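Local coordinates for Alr3699 protein (Nostoc sp., PDB 4XSO), which belongs to the glycosyltransferases of the GT-B clan, built from two Rossmann-like domains, each with its own parallel beta sheet, at residues Asp226-Cys231 and Val235-Val240. Numbering follows the deposited sequence.
Sequences DALAQC and VTAILV
Leu228 spreads its two methyl groups over two residues of the neighbouring strand, and this fork carries most of the contact. CD1 presses on Val235 CG1 at 3.4 Å, while CD2 meets Ala237 CB at 3.5 Å; both separations are tighter than ordinary van der Waals contact between carbons. The first torsion of Leu228 lies between staggered positions (chi1 -137°), which suggests some strain, in keeping with the two short methyl contacts. CD2 also lies 3.8 Å from Ala237 N, so that this branch rests partly on the strand backbone as well as on the methyl beside it. Val235 has CG1 anti to the backbone N (chi1 -178°), and this methyl is the one that meets Leu228. Cys231 CB lies against Val235 CB and CG2, 3.8 Å from each, with CG1 only a little farther; the cysteine makes this contact through its methylene, not through SG.

The contact packs the helix against the second strand of the beta-alpha-beta unit formed by strand 207-212, helix 221-228 and strand 235-240, in the C-terminal Rossmann-like domain of the GT-B fold. A type I turn from Leu228 to Cys231, with Cys231 N bonded to Leu228 O (3.0 Å), leads from the helical segment towards the strand and brings Cys231 close to Val235. Val235 and Ala237 alternate with Thr236, whose CB points away from the helical segment, so the first two offer their side chains to the helix. Strand 235-240 runs parallel between strands 207-212 and 267-271. Val267 adds a further apolar neighbour for Leu228, and helix 336-348 packs alongside, with Ile343 against Cys231 and Ile347 against Val235. Arg266 NH2 donates a hydrogen bond to Val235 O and a weak one to Cys231 O.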
loop_
_atom_site.group_PDB
_atom_site.type_symbol
_atom_site.label_atom_id
_atom_site.label_comp_id
_atom_site.label_asym_id
_atom_site.label_seq_id
_atom_site.Cartn_x
_atom_site.Cartn_y
_atom_site.Cartn_z
ATOM N N ASP A 226 -42.689 19.148 -11.969
ATOM C CA ASP A 226 -44.027 18.560 -11.732
ATOM C C ASP A 226 -44.818 19.357 -10.689
ATOM O O ASP A 226 -45.979 19.679 -10.883
ATOM C CB ASP A 226 -43.925 17.135 -11.256
ATOM C CG ASP A 226 -43.590 16.153 -12.351
ATOM O OD1 ASP A 226 -43.836 16.474 -13.508
ATOM O OD2 ASP A 226 -43.053 15.048 -12.037
ATOM N N ALA A 227 -44.169 19.776 -9.602
ATOM C CA ALA A 227 -44.879 20.603 -8.635
ATOM C C ALA A 227 -45.323 21.950 -9.233
ATOM O O ALA A 227 -46.368 22.475 -8.868
ATOM C CB ALA A 227 -44.023 20.845 -7.396
ATOM N N LEU A 228 -44.548 22.542 -10.137
ATOM C CA LEU A 228 -44.934 23.836 -10.701
ATOM C C LEU A 228 -46.281 23.721 -11.428
ATOM O O LEU A 228 -47.115 24.607 -11.359
ATOM C CB LEU A 228 -43.854 24.323 -11.679
ATOM C CG LEU A 228 -43.498 25.802 -11.576
ATOM C CD1 LEU A 228 -43.234 26.176 -10.132
ATOM C CD2 LEU A 228 -42.272 26.137 -12.425
ATOM N N ALA A 229 -46.483 22.581 -12.067
ATOM C CA ALA A 229 -47.738 22.265 -12.739
ATOM C C ALA A 229 -48.911 22.410 -11.800
ATOM O O ALA A 229 -50.024 22.595 -12.266
ATOM C CB ALA A 229 -47.679 20.860 -13.314
ATOM N N GLN A 230 -48.666 22.339 -10.481
ATOM C CA GLN A 230 -49.723 22.387 -9.477
ATOM C C GLN A 230 -49.795 23.685 -8.700
ATOM O O GLN A 230 -50.469 23.714 -7.685
ATOM C CB GLN A 230 -49.529 21.225 -8.491
ATOM C CG GLN A 230 -49.730 19.868 -9.151
ATOM C CD GLN A 230 -51.195 19.692 -9.476
ATOM O OE1 GLN A 230 -51.667 20.091 -10.549
ATOM N NE2 GLN A 230 -51.951 19.205 -8.497
ATOM N N CYS A 231 -49.105 24.730 -9.176
ATOM C CA CYS A 231 -48.927 25.995 -8.493
ATOM C C CYS A 231 -49.601 27.096 -9.261
ATOM O O CYS A 231 -49.710 27.009 -10.473
ATOM C CB CYS A 231 -47.415 26.336 -8.393
ATOM S SG CYS A 231 -46.663 25.338 -7.111
ATOM N N VAL A 235 -46.259 31.663 -10.027
ATOM C CA VAL A 235 -45.107 30.894 -9.600
ATOM C C VAL A 235 -44.242 30.526 -10.777
ATOM O O VAL A 235 -44.651 29.738 -11.673
ATOM C CB VAL A 235 -45.475 29.596 -8.820
ATOM C CG1 VAL A 235 -44.205 28.859 -8.363
ATOM C CG2 VAL A 235 -46.363 29.901 -7.623
ATOM N N THR A 236 -42.987 31.000 -10.726
ATOM C CA THR A 236 -41.954 30.591 -11.706
ATOM C C THR A 236 -40.714 30.003 -11.038
ATOM O O THR A 236 -40.374 30.326 -9.876
ATOM C CB THR A 236 -41.425 31.762 -12.545
ATOM O OG1 THR A 236 -40.767 32.663 -11.684
ATOM C CG2 THR A 236 -42.486 32.474 -13.208
ATOM N N ALA A 237 -40.057 29.113 -11.772
ATOM C CA ALA A 237 -38.871 28.446 -11.282
ATOM C C ALA A 237 -37.617 28.977 -12.016
ATOM O O ALA A 237 -37.662 29.246 -13.201
ATOM C CB ALA A 237 -39.044 26.953 -11.430
ATOM N N ILE A 238 -36.531 29.236 -11.278
ATOM C CA ILE A 238 -35.247 29.474 -11.885
ATOM C C ILE A 238 -34.402 28.310 -11.546
ATOM O O ILE A 238 -34.308 27.898 -10.365
ATOM C CB ILE A 238 -34.575 30.834 -11.476
ATOM C CG1 ILE A 238 -34.318 30.896 -9.981
ATOM C CG2 ILE A 238 -35.436 32.029 -11.864
ATOM C CD1 ILE A 238 -33.382 32.041 -9.598
ATOM N N LEU A 239 -33.808 27.727 -12.585
ATOM C CA LEU A 239 -32.861 26.607 -12.461
ATOM C C LEU A 239 -31.468 27.160 -12.722
ATOM O O LEU A 239 -31.159 27.663 -13.826
ATOM C CB LEU A 239 -33.161 25.471 -13.441
ATOM C CG LEU A 239 -34.630 25.009 -13.421
ATOM C CD1 LEU A 239 -34.751 23.760 -14.273
ATOM C CD2 LEU A 239 -35.117 24.671 -12.074
ATOM N N VAL A 240 -30.630 27.041 -11.695
ATOM C CA VAL A 240 -29.323 27.583 -11.742
ATOM C C VAL A 240 -28.382 26.439 -11.607
ATOM O O VAL A 240 -28.406 25.678 -10.641
ATOM C CB VAL A 240 -29.122 28.610 -10.609
ATOM C CG1 VAL A 240 -27.801 29.293 -10.744
ATOM C CG2 VAL A 240 -30.241 29.652 -10.657
#